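Local coordinates for protein lantibiotic dehydratase (Microbispora corallina, PDB 5EHK) that probably dehydrates serine and threonine residues of the precursor peptide of the lantibiotic NAI-107, in a reaction that depends on aminoacylated tRNA, presumably glutamyl-tRNA, at residues Arg208-Cys213 with Thr228-Arg233; Arg457-Leu462 with Ala485-Asp490; Val11-Thr16 with Ala147-Gly152; Asn616-Cys621 with Ala797-His802; Leu129-Ile134 with Arg746-Asp751. All blocks are in the same frame, centred on the assembly; numbering follows the deposited sequence.

Contact 1. Residues Arg208-Cys213 with Thr228-Arg233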
# COMPACT_ATOMS: atom_id res chain seq x y z
N ARG A 208 21.69 -31.16 0.11
CA ARG A 208 21.97 -30.60 1.42
C ARG A 208 20.78 -30.73 2.35
O ARG A 208 19.61 -30.71 1.91
CB ARG A 208 22.33 -29.12 1.31
CG ARG A 208 23.43 -28.81 0.33
CD ARG A 208 24.29 -27.67 0.86
NE ARG A 208 25.68 -28.10 0.80
CZ ARG A 208 26.57 -27.92 1.76
NH1 ARG A 208 26.24 -27.29 2.88
NH2 ARG A 208 27.80 -28.38 1.59
N ILE A 209 21.08 -30.87 3.63
CA ILE A 209 20.07 -30.76 4.68
C ILE A 209 20.15 -29.34 5.30
O ILE A 209 21.22 -28.84 5.64
CB ILE A 209 20.21 -31.91 5.71
CG1 ILE A 209 18.96 -32.02 6.58
CG2 ILE A 209 21.43 -31.76 6.55
CD1 ILE A 209 17.71 -32.37 5.80
N VAL A 210 19.00 -28.67 5.39
CA VAL A 210 18.98 -27.30 5.88
C VAL A 210 18.10 -27.13 7.09
O VAL A 210 16.97 -27.61 7.12
CB VAL A 210 18.56 -26.30 4.76
CG1 VAL A 210 18.39 -24.90 5.31
CG2 VAL A 210 19.60 -26.29 3.65
N LEU A 211 18.65 -26.47 8.12
CA LEU A 211 17.89 -26.03 9.28
C LEU A 211 17.79 -24.50 9.28
O LEU A 211 18.77 -23.81 9.53
CB LEU A 211 18.53 -26.51 10.58
CG LEU A 211 17.89 -26.08 11.91
CD1 LEU A 211 16.49 -26.64 12.00
CD2 LEU A 211 18.69 -26.54 13.13
N ASP A 212 16.61 -23.95 9.01
CA ASP A 212 16.46 -22.51 9.11
C ASP A 212 16.34 -22.15 10.60
O ASP A 212 15.61 -22.82 11.35
CB ASP A 212 15.24 -22.01 8.32
CG ASP A 212 15.30 -22.38 6.83
OD1 ASP A 212 16.37 -22.18 6.21
OD2 ASP A 212 14.28 -22.86 6.26
N CYS A 213 17.06 -21.12 11.03
CA CYS A 213 17.02 -20.64 12.42
C CYS A 213 17.32 -21.70 13.48
O CYS A 213 16.41 -22.20 14.15
CB CYS A 213 15.66 -20.03 12.71
SG CYS A 213 15.20 -18.80 11.50
N THR A 228 21.90 -19.78 10.23
CA THR A 228 21.42 -20.88 9.40
C THR A 228 22.45 -22.01 9.33
O THR A 228 23.66 -21.76 9.36
CB THR A 228 21.01 -20.40 7.98
OG1 THR A 228 20.94 -21.53 7.10
CG2 THR A 228 22.03 -19.44 7.42
N VAL A 229 21.97 -23.25 9.28
CA VAL A 229 22.86 -24.40 9.20
C VAL A 229 22.65 -25.17 7.90
O VAL A 229 21.53 -25.61 7.61
CB VAL A 229 22.66 -25.34 10.39
CG1 VAL A 229 23.16 -26.75 10.07
CG2 VAL A 229 23.36 -24.77 11.62
N SER A 230 23.71 -25.34 7.11
CA SER A 230 23.64 -26.07 5.84
C SER A 230 24.62 -27.22 5.82
O SER A 230 25.81 -27.00 5.64
CB SER A 230 23.96 -25.14 4.67
OG SER A 230 23.75 -25.79 3.43
N ALA A 231 24.12 -28.44 6.02
CA ALA A 231 24.98 -29.62 6.01
C ALA A 231 24.80 -30.42 4.71
O ALA A 231 23.71 -30.43 4.16
CB ALA A 231 24.67 -30.50 7.20
N ARG A 232 25.86 -31.06 4.22
CA ARG A 232 25.70 -31.96 3.08
C ARG A 232 24.96 -33.23 3.50
O ARG A 232 25.27 -33.84 4.53
CB ARG A 232 27.04 -32.33 2.45
CG ARG A 232 26.90 -33.27 1.25
CD ARG A 232 28.25 -33.69 0.66
NE ARG A 232 29.09 -32.55 0.30
CZ ARG A 232 29.11 -31.95 -0.89
NH1 ARG A 232 28.34 -32.38 -1.88
NH2 ARG A 232 29.93 -30.91 -1.10
N ARG A 233 23.99 -33.65 2.69
CA ARG A 233 23.15 -34.80 3.04
C ARG A 233 23.66 -36.10 2.41
O ARG A 233 23.15 -36.57 1.40
CB ARG A 233 21.70 -34.54 2.62
CG ARG A 233 20.72 -35.63 3.00
CD ARG A 233 19.31 -35.21 2.61
NE ARG A 233 18.33 -36.26 2.88
CZ ARG A 233 17.88 -37.08 1.95
NH1 ARG A 233 18.33 -36.96 0.72
NH2 ARG A 233 17.00 -38.02 2.25
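Ser230 swings OG away from its backbone N (chi1 -174°), and the chain of Arg208, bent at chi2 and chi3, brings NH1 over strand 228-232 to that OG, on the face that carries Val210 and Ser230. Both belong to a three-stranded antiparallel meander in which 208-212 is the middle strand, between 203-205 and 228-232. The axes of the two short strands approach to 4.5 Å and their directions differ by 161°.

The register is set by two hydrogen-bonded pairs, Ile209 with Ala231 and Leu211 with Val229. Ile209 N gives its hydrogen to Ala231 O at 2.7 Å, and Leu211 N does the same to Val229 O at 3.0 Å, each answered by a return bond. These four residues share one face of the sheet, where Ile209 CG2 packs on Ala231 CB at 3.5 Å. Leu241 of helix 235-243 touches Ile209 here, and Gln278 of helix 267-278 touches Val229 and Ala231.

Val210, Asp212, Thr228 and Ser230 lie on the other face, which the second subunit approaches. Arg208 NH1 donates to Ser230 OG at 3.0 Å, with 163° at the hydrogen and the oxygen close to the guanidinium plane. The same OG is hydrogen-bonded to Asp833 of the second subunit, so this hydroxyl links the arginine, its own strand and the dimer partner. Arg829 of that subunit forms a salt bridge with Asp212. Arg232, across from Arg208, has a salt-bridge partner in Asp207. Between the bonded pairs, the CA hydrogen of Val210 points at Val229 O, with CA and O 3.5 Å apart.

Contact 2. Residues Arg457-Leu462 with Ala485-Asp490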
# COMPACT_ATOMS: atom_id res chain seq x y z
N ARG A 457 -8.28 3.92 13.30
CA ARG A 457 -9.71 4.05 13.01
C ARG A 457 -10.17 5.50 13.07
O ARG A 457 -9.58 6.33 13.76
CB ARG A 457 -10.51 3.21 13.99
CG ARG A 457 -11.99 3.16 13.69
CD ARG A 457 -12.74 2.57 14.82
NE ARG A 457 -14.13 2.34 14.47
CZ ARG A 457 -14.99 1.72 15.27
NH1 ARG A 457 -14.56 1.28 16.45
NH2 ARG A 457 -16.25 1.55 14.91
N ARG A 458 -11.22 5.81 12.32
CA ARG A 458 -11.84 7.12 12.39
C ARG A 458 -13.33 6.98 12.53
O ARG A 458 -13.98 6.31 11.72
CB ARG A 458 -11.46 7.99 11.16
CG ARG A 458 -9.94 8.08 10.91
CD ARG A 458 -9.59 8.95 9.72
NE ARG A 458 -9.15 8.12 8.59
CZ ARG A 458 -9.90 7.88 7.52
NH1 ARG A 458 -11.11 8.41 7.42
NH2 ARG A 458 -9.43 7.12 6.54
N SER A 459 -13.89 7.65 13.54
CA SER A 459 -15.30 7.48 13.85
C SER A 459 -15.94 8.79 14.25
O SER A 459 -15.49 9.42 15.20
CB SER A 459 -15.47 6.49 15.00
OG SER A 459 -16.84 6.24 15.23
N ALA A 460 -16.99 9.19 13.55
CA ALA A 460 -17.76 10.36 13.96
C ALA A 460 -18.33 10.06 15.34
O ALA A 460 -18.35 10.92 16.21
CB ALA A 460 -18.87 10.66 12.97
N ALA A 461 -18.77 8.82 15.53
CA ALA A 461 -19.31 8.36 16.80
C ALA A 461 -18.35 8.52 17.99
O ALA A 461 -18.68 9.14 19.00
CB ALA A 461 -19.72 6.91 16.66
N LEU A 462 -17.16 7.95 17.87
CA LEU A 462 -16.15 8.12 18.90
C LEU A 462 -15.82 9.60 19.15
O LEU A 462 -15.68 10.02 20.30
CB LEU A 462 -14.87 7.37 18.51
CG LEU A 462 -14.44 6.15 19.33
CD1 LEU A 462 -15.66 5.36 19.79
CD2 LEU A 462 -13.49 5.28 18.49
N ALA A 485 -24.34 -0.13 19.54
CA ALA A 485 -24.98 -0.28 18.24
C ALA A 485 -24.42 0.67 17.16
O ALA A 485 -24.63 0.45 15.96
CB ALA A 485 -26.48 -0.11 18.36
N GLU A 486 -23.73 1.73 17.59
CA GLU A 486 -23.21 2.72 16.67
C GLU A 486 -21.78 2.44 16.27
O GLU A 486 -21.34 2.86 15.21
CB GLU A 486 -23.20 4.13 17.26
CG GLU A 486 -24.38 4.99 16.93
CD GLU A 486 -24.15 6.39 17.43
OE1 GLU A 486 -24.61 6.75 18.55
OE2 GLU A 486 -23.47 7.14 16.68
N LEU A 487 -21.05 1.75 17.14
CA LEU A 487 -19.64 1.51 16.89
C LEU A 487 -19.39 0.20 16.18
O LEU A 487 -18.32 0.00 15.63
CB LEU A 487 -18.88 1.53 18.21
CG LEU A 487 -19.12 2.81 18.99
CD1 LEU A 487 -18.56 2.76 20.40
CD2 LEU A 487 -18.48 3.93 18.22
N ALA A 488 -20.38 -0.68 16.20
CA ALA A 488 -20.20 -2.04 15.70
C ALA A 488 -20.00 -1.99 14.19
O ALA A 488 -20.82 -1.43 13.48
CB ALA A 488 -21.42 -2.91 16.06
N TYR A 489 -18.93 -2.63 13.70
CA TYR A 489 -18.70 -2.70 12.27
C TYR A 489 -19.78 -3.56 11.63
O TYR A 489 -20.04 -3.45 10.44
CB TYR A 489 -17.33 -3.30 11.95
CG TYR A 489 -16.14 -2.49 12.42
CD1 TYR A 489 -15.66 -1.43 11.66
CD2 TYR A 489 -15.48 -2.81 13.60
CE1 TYR A 489 -14.55 -0.68 12.08
CE2 TYR A 489 -14.37 -2.07 14.03
CZ TYR A 489 -13.92 -1.01 13.26
OH TYR A 489 -12.83 -0.27 13.66
N ASP A 490 -20.37 -4.43 12.43
CA ASP A 490 -21.50 -5.22 11.98
C ASP A 490 -22.10 -5.98 13.14
O ASP A 490 -21.63 -5.87 14.29
CB ASP A 490 -21.11 -6.19 10.85
CG ASP A 490 -20.25 -7.36 11.33
OD1 ASP A 490 -19.69 -7.31 12.45
OD2 ASP A 490 -20.13 -8.33 10.56
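Arg457 and Tyr489 reach toward each other from opposite directions and meet as a stack, the guanidinium lying flat on the phenol ring. Their planes differ by 26° and their centres are 4.2 Å apart, an arrangement of the cation-pi kind. The stack stands beside the capped N-terminal turn of helix 460-471, which packs against the weakly bonded last turn of helix 481-487.

The overlap is offset. Tyr489 OH sits above one face of the guanidinium, and although Arg457 NE is 3.0 Å from that OH, the angle is too poor for a hydrogen bond. Arg457 is extended along its whole length, with CG anti to the backbone N (chi1 -174°), and this carries the group out over the ring and past it to the Leu487 carbonyl. There NH2 donates to Leu487 O at 2.7 Å, in the carbonyl plane and on a lone pair. One guanidinium therefore uses a face for the ring and its edge for a backbone oxygen.

Leu487 and Leu462 cross at about a right angle, with Leu487 CD2 lying 3.5 Å from Leu462 CD1. The same methyl rests on Ala461 CB at 3.6 Å, so one methyl of Leu487 meets two residues of the opening turn, Ala461 and Leu462. Glu486, beside it, directs its carboxylate to a salt bridge with Arg464. Pro456 and Asp695 of the second subunit pack next to this site, touching Arg458 and Ala460. Ser459 occupies the N-cap: its OG accepts the hydrogen of Leu462 N at 3.2 Å, with 171° at the hydrogen.

Contact 3. Residues Val11-Thr16 with Ala147-Gly152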
# COMPACT_ATOMS: atom_id res chain seq x y z
N VAL A 11 -12.41 -20.59 39.01
CA VAL A 11 -11.18 -20.08 39.61
C VAL A 11 -10.54 -19.08 38.70
O VAL A 11 -10.86 -19.02 37.50
CB VAL A 11 -10.16 -21.19 39.90
CG1 VAL A 11 -10.77 -22.24 40.81
CG2 VAL A 11 -9.67 -21.81 38.61
N PHE A 12 -9.63 -18.28 39.26
CA PHE A 12 -8.89 -17.29 38.50
C PHE A 12 -7.57 -17.05 39.18
O PHE A 12 -7.39 -17.45 40.31
CB PHE A 12 -9.68 -15.99 38.34
CG PHE A 12 -10.22 -15.40 39.62
CD1 PHE A 12 -9.36 -14.85 40.57
CD2 PHE A 12 -11.59 -15.37 39.85
CE1 PHE A 12 -9.86 -14.30 41.73
CE2 PHE A 12 -12.09 -14.82 41.01
CZ PHE A 12 -11.22 -14.29 41.95
N MET A 13 -6.62 -16.45 38.47
CA MET A 13 -5.30 -16.17 39.04
C MET A 13 -5.23 -14.71 39.47
O MET A 13 -5.95 -13.88 38.94
CB MET A 13 -4.17 -16.52 38.07
CG MET A 13 -2.79 -16.57 38.72
SD MET A 13 -1.38 -16.72 37.59
CE MET A 13 -1.32 -15.08 36.86
N VAL A 14 -4.36 -14.42 40.43
CA VAL A 14 -4.21 -13.07 40.94
C VAL A 14 -2.75 -12.75 40.85
O VAL A 14 -1.92 -13.59 41.19
CB VAL A 14 -4.63 -12.97 42.41
CG1 VAL A 14 -4.46 -11.56 42.92
CG2 VAL A 14 -6.07 -13.43 42.58
N ARG A 15 -2.43 -11.56 40.34
CA ARG A 15 -1.06 -11.06 40.34
C ARG A 15 -1.03 -9.93 41.34
O ARG A 15 -1.97 -9.13 41.39
CB ARG A 15 -0.65 -10.48 38.99
CG ARG A 15 -1.09 -11.25 37.75
CD ARG A 15 -0.56 -10.54 36.51
NE ARG A 15 -0.82 -11.29 35.28
CZ ARG A 15 -1.65 -10.86 34.33
NH1 ARG A 15 -2.29 -9.70 34.46
NH2 ARG A 15 -1.85 -11.61 33.26
N THR A 16 0.01 -9.85 42.15
CA THR A 16 0.09 -8.81 43.16
C THR A 16 1.50 -8.55 43.69
O THR A 16 2.31 -9.47 43.74
CB THR A 16 -0.89 -9.14 44.30
OG1 THR A 16 -2.00 -8.24 44.23
CG2 THR A 16 -0.22 -9.07 45.69
N ALA A 147 6.87 -9.24 43.04
CA ALA A 147 5.46 -9.56 42.89
C ALA A 147 5.25 -11.01 42.49
O ALA A 147 6.19 -11.67 42.03
CB ALA A 147 4.82 -8.64 41.87
N GLY A 148 4.03 -11.50 42.67
CA GLY A 148 3.76 -12.90 42.45
C GLY A 148 2.29 -13.21 42.33
O GLY A 148 1.48 -12.30 42.20
N VAL A 149 1.95 -14.50 42.41
CA VAL A 149 0.60 -14.97 42.06
C VAL A 149 -0.10 -15.70 43.21
O VAL A 149 0.56 -16.14 44.15
CB VAL A 149 0.64 -15.92 40.84
CG1 VAL A 149 1.20 -15.20 39.63
CG2 VAL A 149 1.49 -17.13 41.14
N SER A 150 -1.42 -15.83 43.11
CA SER A 150 -2.19 -16.61 44.09
C SER A 150 -3.54 -17.07 43.53
O SER A 150 -4.09 -16.46 42.59
CB SER A 150 -2.43 -15.81 45.37
OG SER A 150 -3.27 -14.69 45.15
N GLY A 151 -4.07 -18.14 44.11
CA GLY A 151 -5.41 -18.63 43.79
C GLY A 151 -6.54 -17.68 44.19
O GLY A 151 -6.39 -16.83 45.08
N GLY A 152 -7.67 -17.80 43.50
CA GLY A 152 -8.83 -16.97 43.76
C GLY A 152 -10.05 -17.68 43.23
O GLY A 152 -9.93 -18.56 42.40
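Phe12 lays one face of its ring over Gly152, the carbonyl carbon of the glycine standing 3.7 Å above the ring plane near its rim. Gly152 has no side chain to occupy that side of the sheet, and the ring fills the place. The torsion that puts it there sets CG between the backbone N and the carbonyl carbon (chi1 52°). On the same face Val14 CB touches Ser150 OG at 3.5 Å, while on the reverse Met13 SD meets Val149 CG1 at 3.6 Å, the two side chains crossing at a slant.

Beneath these contacts lie the antiparallel strands themselves, directed at 152° to one another. Val14 N donates to Ser150 O at 3.0 Å and Thr16 N to Gly148 O at 2.9 Å, each pair completed by a bond in the other direction. Further out, 11-16 also pairs with strand 785-792, and 147-152 with strand 366-379, so both segments are interior strands here. Phe154 meets the Phe12 ring edge-to-face, Leu378 and Ile786 touch it as well, and Phe540 packs on Met13.

The chemistry is mostly that of a buried sheet: backbone bonds take up many of the main-chain polar groups, and the side chains add apolar contact. Arg15 is the only charged residue in the two segments, and its salt bridge with Glu785 would be expected to offset that charge.

Contact 4. Residues Asn616-Cys621 with Ala797-His802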
# COMPACT_ATOMS: atom_id res chain seq x y z
N ASN A 616 -10.94 -23.16 2.54
CA ASN A 616 -12.22 -22.87 1.87
C ASN A 616 -12.33 -21.36 1.73
O ASN A 616 -11.39 -20.64 2.06
CB ASN A 616 -13.42 -23.47 2.61
CG ASN A 616 -13.59 -22.92 4.03
OD1 ASN A 616 -13.25 -21.77 4.34
ND2 ASN A 616 -14.09 -23.77 4.91
N LEU A 617 -13.48 -20.86 1.28
CA LEU A 617 -13.61 -19.44 1.00
C LEU A 617 -13.35 -18.56 2.21
O LEU A 617 -12.92 -17.42 2.06
CB LEU A 617 -14.95 -19.10 0.36
CG LEU A 617 -15.00 -19.56 -1.10
CD1 LEU A 617 -15.53 -20.99 -1.21
CD2 LEU A 617 -15.82 -18.62 -1.93
N GLU A 618 -13.56 -19.10 3.40
CA GLU A 618 -13.50 -18.31 4.62
C GLU A 618 -12.19 -18.42 5.43
O GLU A 618 -11.70 -17.41 5.93
CB GLU A 618 -14.68 -18.70 5.51
CG GLU A 618 -14.42 -18.60 7.02
CD GLU A 618 -15.66 -18.98 7.83
OE1 GLU A 618 -16.50 -18.07 8.09
OE2 GLU A 618 -15.81 -20.18 8.17
N ARG A 619 -11.62 -19.62 5.54
CA ARG A 619 -10.49 -19.86 6.45
C ARG A 619 -9.45 -20.81 5.87
O ARG A 619 -9.73 -21.58 4.95
CB ARG A 619 -11.02 -20.44 7.78
CG ARG A 619 -12.03 -21.55 7.55
CD ARG A 619 -12.68 -22.06 8.81
NE ARG A 619 -12.14 -23.37 9.16
CZ ARG A 619 -12.76 -24.53 8.93
NH1 ARG A 619 -13.96 -24.54 8.37
NH2 ARG A 619 -12.17 -25.67 9.27
N LEU A 620 -8.24 -20.75 6.41
CA LEU A 620 -7.27 -21.80 6.24
C LEU A 620 -7.60 -22.82 7.28
O LEU A 620 -8.27 -22.49 8.25
CB LEU A 620 -5.87 -21.27 6.52
CG LEU A 620 -5.28 -20.40 5.41
CD1 LEU A 620 -4.00 -19.73 5.91
CD2 LEU A 620 -5.03 -21.29 4.22
N CYS A 621 -7.13 -24.04 7.13
CA CYS A 621 -7.31 -25.02 8.23
C CYS A 621 -6.30 -26.13 8.29
O CYS A 621 -5.89 -26.67 7.27
CB CYS A 621 -8.70 -25.62 8.20
SG CYS A 621 -9.11 -26.15 6.60
N ALA A 797 -19.38 -27.07 18.54
CA ALA A 797 -18.55 -26.55 17.44
C ALA A 797 -19.42 -26.15 16.27
O ALA A 797 -20.18 -26.98 15.74
CB ALA A 797 -17.53 -27.58 16.99
N ALA A 798 -19.31 -24.89 15.88
CA ALA A 798 -20.24 -24.31 14.91
C ALA A 798 -19.97 -24.77 13.48
O ALA A 798 -20.86 -24.77 12.63
CB ALA A 798 -20.19 -22.80 14.99
N ARG A 799 -18.74 -25.17 13.22
CA ARG A 799 -18.29 -25.44 11.87
C ARG A 799 -17.95 -26.90 11.56
O ARG A 799 -17.24 -27.58 12.32
CB ARG A 799 -17.09 -24.54 11.54
CG ARG A 799 -17.46 -23.12 11.24
CD ARG A 799 -16.23 -22.31 10.95
NE ARG A 799 -16.58 -20.94 10.60
CZ ARG A 799 -16.66 -19.97 11.49
NH1 ARG A 799 -16.41 -20.23 12.76
NH2 ARG A 799 -16.99 -18.74 11.12
N PRO A 800 -18.44 -27.38 10.42
CA PRO A 800 -18.10 -28.70 9.90
C PRO A 800 -16.63 -28.70 9.57
O PRO A 800 -16.12 -27.62 9.27
CB PRO A 800 -18.87 -28.77 8.58
CG PRO A 800 -19.84 -27.63 8.63
CD PRO A 800 -19.23 -26.58 9.48
N PRO A 801 -15.96 -29.86 9.61
CA PRO A 801 -14.58 -29.88 9.11
C PRO A 801 -14.55 -29.67 7.63
O PRO A 801 -15.55 -29.80 6.94
CB PRO A 801 -14.11 -31.31 9.40
CG PRO A 801 -15.34 -32.10 9.52
CD PRO A 801 -16.37 -31.17 10.14
N HIS A 802 -13.38 -29.33 7.15
CA HIS A 802 -13.17 -29.21 5.73
C HIS A 802 -12.11 -30.19 5.43
O HIS A 802 -10.93 -29.85 5.53
CB HIS A 802 -12.64 -27.83 5.36
CG HIS A 802 -12.23 -27.73 3.92
ND1 HIS A 802 -10.92 -27.89 3.52
CD2 HIS A 802 -12.95 -27.52 2.80
CE1 HIS A 802 -10.85 -27.76 2.21
NE2 HIS A 802 -12.06 -27.53 1.74
O HOH W 1 -16.28 -25.63 7.44
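Arg799 leaves the 797-802 loop with CB directed at the 616-621 turn, and from CG to NE its chain runs straight out. CD passes Glu618 OE2 at 3.5 Å and slides by Arg619, whose chain heads the opposite way. NE then donates to Glu618 OE2 at 2.7 Å, and NH2 at the tip to Glu618 OE1 at 3.1 Å, a side-on salt bridge with one nitrogen for each oxygen. Both oxygens are met from above the carboxylate plane, and the two flat groups are turned 67° apart. Asp496 takes a second salt bridge from NH2.

The backbone at Glu618 is fixed by an Asx turn, Asn616 OD1 accepting from Glu618 N at 2.8 Å; Arg619 N, arriving from the opposite face, extends it to an Asx motif. A water bonded to Pro800 O also makes a weak bond to Arg619 NH1. Glu630 forms a salt bridge with Arg619 and accepts from His802 N.

Glu618 and Asp496 thus pair with Arg799 and Glu630 with Arg619, which probably balances the charge of two buried arginines where the loop after strand 785-792 docks on the turn between strands 611-615 and 620-624.

Contact 5. Residues Leu129-Ile134 with Arg746-Asp751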
# COMPACT_ATOMS: atom_id res chain seq x y z
N LEU A 129 16.93 2.47 42.39
CA LEU A 129 16.39 1.87 43.60
C LEU A 129 14.95 2.28 43.82
O LEU A 129 14.12 1.47 44.23
CB LEU A 129 17.20 2.31 44.81
CG LEU A 129 16.63 1.69 46.08
CD1 LEU A 129 17.19 0.29 46.28
CD2 LEU A 129 16.87 2.58 47.28
N LEU A 130 14.65 3.54 43.50
CA LEU A 130 13.31 4.08 43.64
C LEU A 130 12.33 3.34 42.75
O LEU A 130 11.19 3.10 43.14
CB LEU A 130 13.29 5.57 43.33
CG LEU A 130 11.96 6.32 43.47
CD1 LEU A 130 11.43 6.18 44.88
CD2 LEU A 130 12.14 7.78 43.09
N ARG A 131 12.77 2.99 41.55
CA ARG A 131 11.95 2.22 40.62
C ARG A 131 11.61 0.88 41.23
O ARG A 131 10.48 0.41 41.11
CB ARG A 131 12.67 2.03 39.30
CG ARG A 131 12.87 3.30 38.53
CD ARG A 131 13.69 3.06 37.28
NE ARG A 131 14.10 4.33 36.70
CZ ARG A 131 13.31 5.06 35.92
NH1 ARG A 131 12.08 4.64 35.63
NH2 ARG A 131 13.74 6.22 35.43
N TYR A 132 12.60 0.24 41.84
CA TYR A 132 12.42 -1.06 42.49
C TYR A 132 11.55 -1.00 43.76
O TYR A 132 10.86 -1.96 44.09
CB TYR A 132 13.78 -1.69 42.79
CG TYR A 132 14.52 -2.23 41.57
CD1 TYR A 132 13.88 -3.07 40.66
CD2 TYR A 132 15.84 -1.88 41.33
CE1 TYR A 132 14.55 -3.55 39.55
CE2 TYR A 132 16.52 -2.36 40.23
CZ TYR A 132 15.87 -3.19 39.34
OH TYR A 132 16.54 -3.66 38.24
N ASP A 133 11.60 0.12 44.48
CA ASP A 133 10.81 0.28 45.70
C ASP A 133 9.35 0.38 45.29
O ASP A 133 8.53 -0.47 45.66
CB ASP A 133 11.26 1.56 46.43
CG ASP A 133 10.70 1.69 47.86
OD1 ASP A 133 9.57 1.22 48.15
OD2 ASP A 133 11.41 2.28 48.71
N ILE A 134 9.04 1.40 44.50
CA ILE A 134 7.72 1.62 43.94
C ILE A 134 7.15 0.35 43.36
O ILE A 134 5.97 0.04 43.58
CB ILE A 134 7.78 2.68 42.83
CG1 ILE A 134 8.19 4.02 43.42
CG2 ILE A 134 6.43 2.81 42.13
CD1 ILE A 134 8.15 5.15 42.46
N ARG A 746 8.32 13.09 41.38
CA ARG A 746 8.30 14.14 40.37
C ARG A 746 9.58 14.19 39.51
O ARG A 746 9.54 14.67 38.38
CB ARG A 746 8.03 15.51 41.00
CG ARG A 746 6.56 15.88 41.07
CD ARG A 746 6.38 17.25 41.68
NE ARG A 746 6.93 17.28 43.03
CZ ARG A 746 7.01 18.38 43.77
NH1 ARG A 746 6.58 19.54 43.28
NH2 ARG A 746 7.53 18.32 44.99
N VAL A 747 10.70 13.72 40.05
CA VAL A 747 11.93 13.69 39.28
C VAL A 747 12.04 12.36 38.57
O VAL A 747 12.67 12.26 37.53
CB VAL A 747 13.20 13.91 40.14
CG1 VAL A 747 12.96 15.00 41.19
CG2 VAL A 747 13.66 12.61 40.79
N LEU A 748 11.40 11.34 39.13
CA LEU A 748 11.38 10.04 38.51
C LEU A 748 10.60 10.10 37.20
O LEU A 748 10.95 9.44 36.22
CB LEU A 748 10.78 9.00 39.46
CG LEU A 748 10.92 7.56 38.98
CD1 LEU A 748 12.37 7.10 39.01
CD2 LEU A 748 10.06 6.65 39.83
N LEU A 749 9.53 10.90 37.20
CA LEU A 749 8.71 11.10 36.02
C LEU A 749 9.49 11.84 34.95
O LEU A 749 9.28 11.63 33.76
CB LEU A 749 7.42 11.87 36.35
CG LEU A 749 6.54 12.27 35.16
CD1 LEU A 749 5.79 11.09 34.63
CD2 LEU A 749 5.58 13.40 35.50
N ARG A 750 10.41 12.70 35.37
CA ARG A 750 11.18 13.46 34.40
C ARG A 750 12.18 12.55 33.71
O ARG A 750 12.31 12.57 32.49
CB ARG A 750 11.90 14.64 35.06
CG ARG A 750 12.64 15.56 34.09
CD ARG A 750 13.25 16.71 34.87
NE ARG A 750 14.00 17.66 34.05
CZ ARG A 750 14.50 18.79 34.52
NH1 ARG A 750 14.35 19.10 35.80
NH2 ARG A 750 15.17 19.61 33.73
N ASP A 751 12.88 11.74 34.50
CA ASP A 751 13.87 10.81 33.97
C ASP A 751 13.19 9.80 33.06
O ASP A 751 13.71 9.45 31.99
CB ASP A 751 14.57 10.08 35.11
CG ASP A 751 15.80 9.33 34.66
OD1 ASP A 751 16.47 9.77 33.70
OD2 ASP A 751 16.11 8.27 35.26
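Arg131 offers one face of its guanidinium to Leu748 and its edge to Asp751. The methyl CD1 of Leu748 stands 3.8 Å above the plane, over its centre, an apolar group laid on a charged one. At the edge NH2 donates to Asp751 OD2 at 3.1 Å, with 142° at the hydrogen, as part of a salt bridge. That oxygen lies in the guanidinium plane, while the nitrogen stands above the carboxylate plane, the two groups being turned 55° to each other. Arg131 NH1 has a further salt bridge with Glu752, so two consecutive acidic residues of the same helix share the cation.

The second branch of Leu748 meets apolar partners. With CG set opposite the backbone N, the side chain projects across the gap between the helices and divides there. CD2 meets Ile134 CD1 tip to tip at 3.6 Å, and it lies 4.0 Å from Leu130 CD2 on the preceding turn.

The short helix axes stay 11.4 Å apart and run at 111°, so long side chains span the distance and the backbones do not touch. Leu127, earlier on helix 119-138, adds to the apolar patch on Val747 and Leu748 and also touches Asp751. Strand 735-739 lines the interface, Leu736 touching Arg131 and Ile134 and Leu738 touching Leu748, while helix 707-721 packs against helix 743-755 through Trp710 and Leu714.

How the contacts relate
From the N terminus, contact 3 closes first, pairing strand 6-17 with strand 147-155 across 130 intervening residues. Contact 5 opens inside that loop, on helix 119-138, and closes only at helix 743-755, so the two cross; their nearest atoms are about 8 Å apart. Within the long loop of contact 5 nest contact 1, in the small three-stranded sheet, and contact 2, between helices 460-471 and 481-487. These two follow in series, about 50 Å apart between centres, and both touch the second subunit. Contact 4 opens within the same loop but closes beyond it, crossing contact 5 and tying the sheet that holds strand 620-624 to the segment leading to strand 819-824.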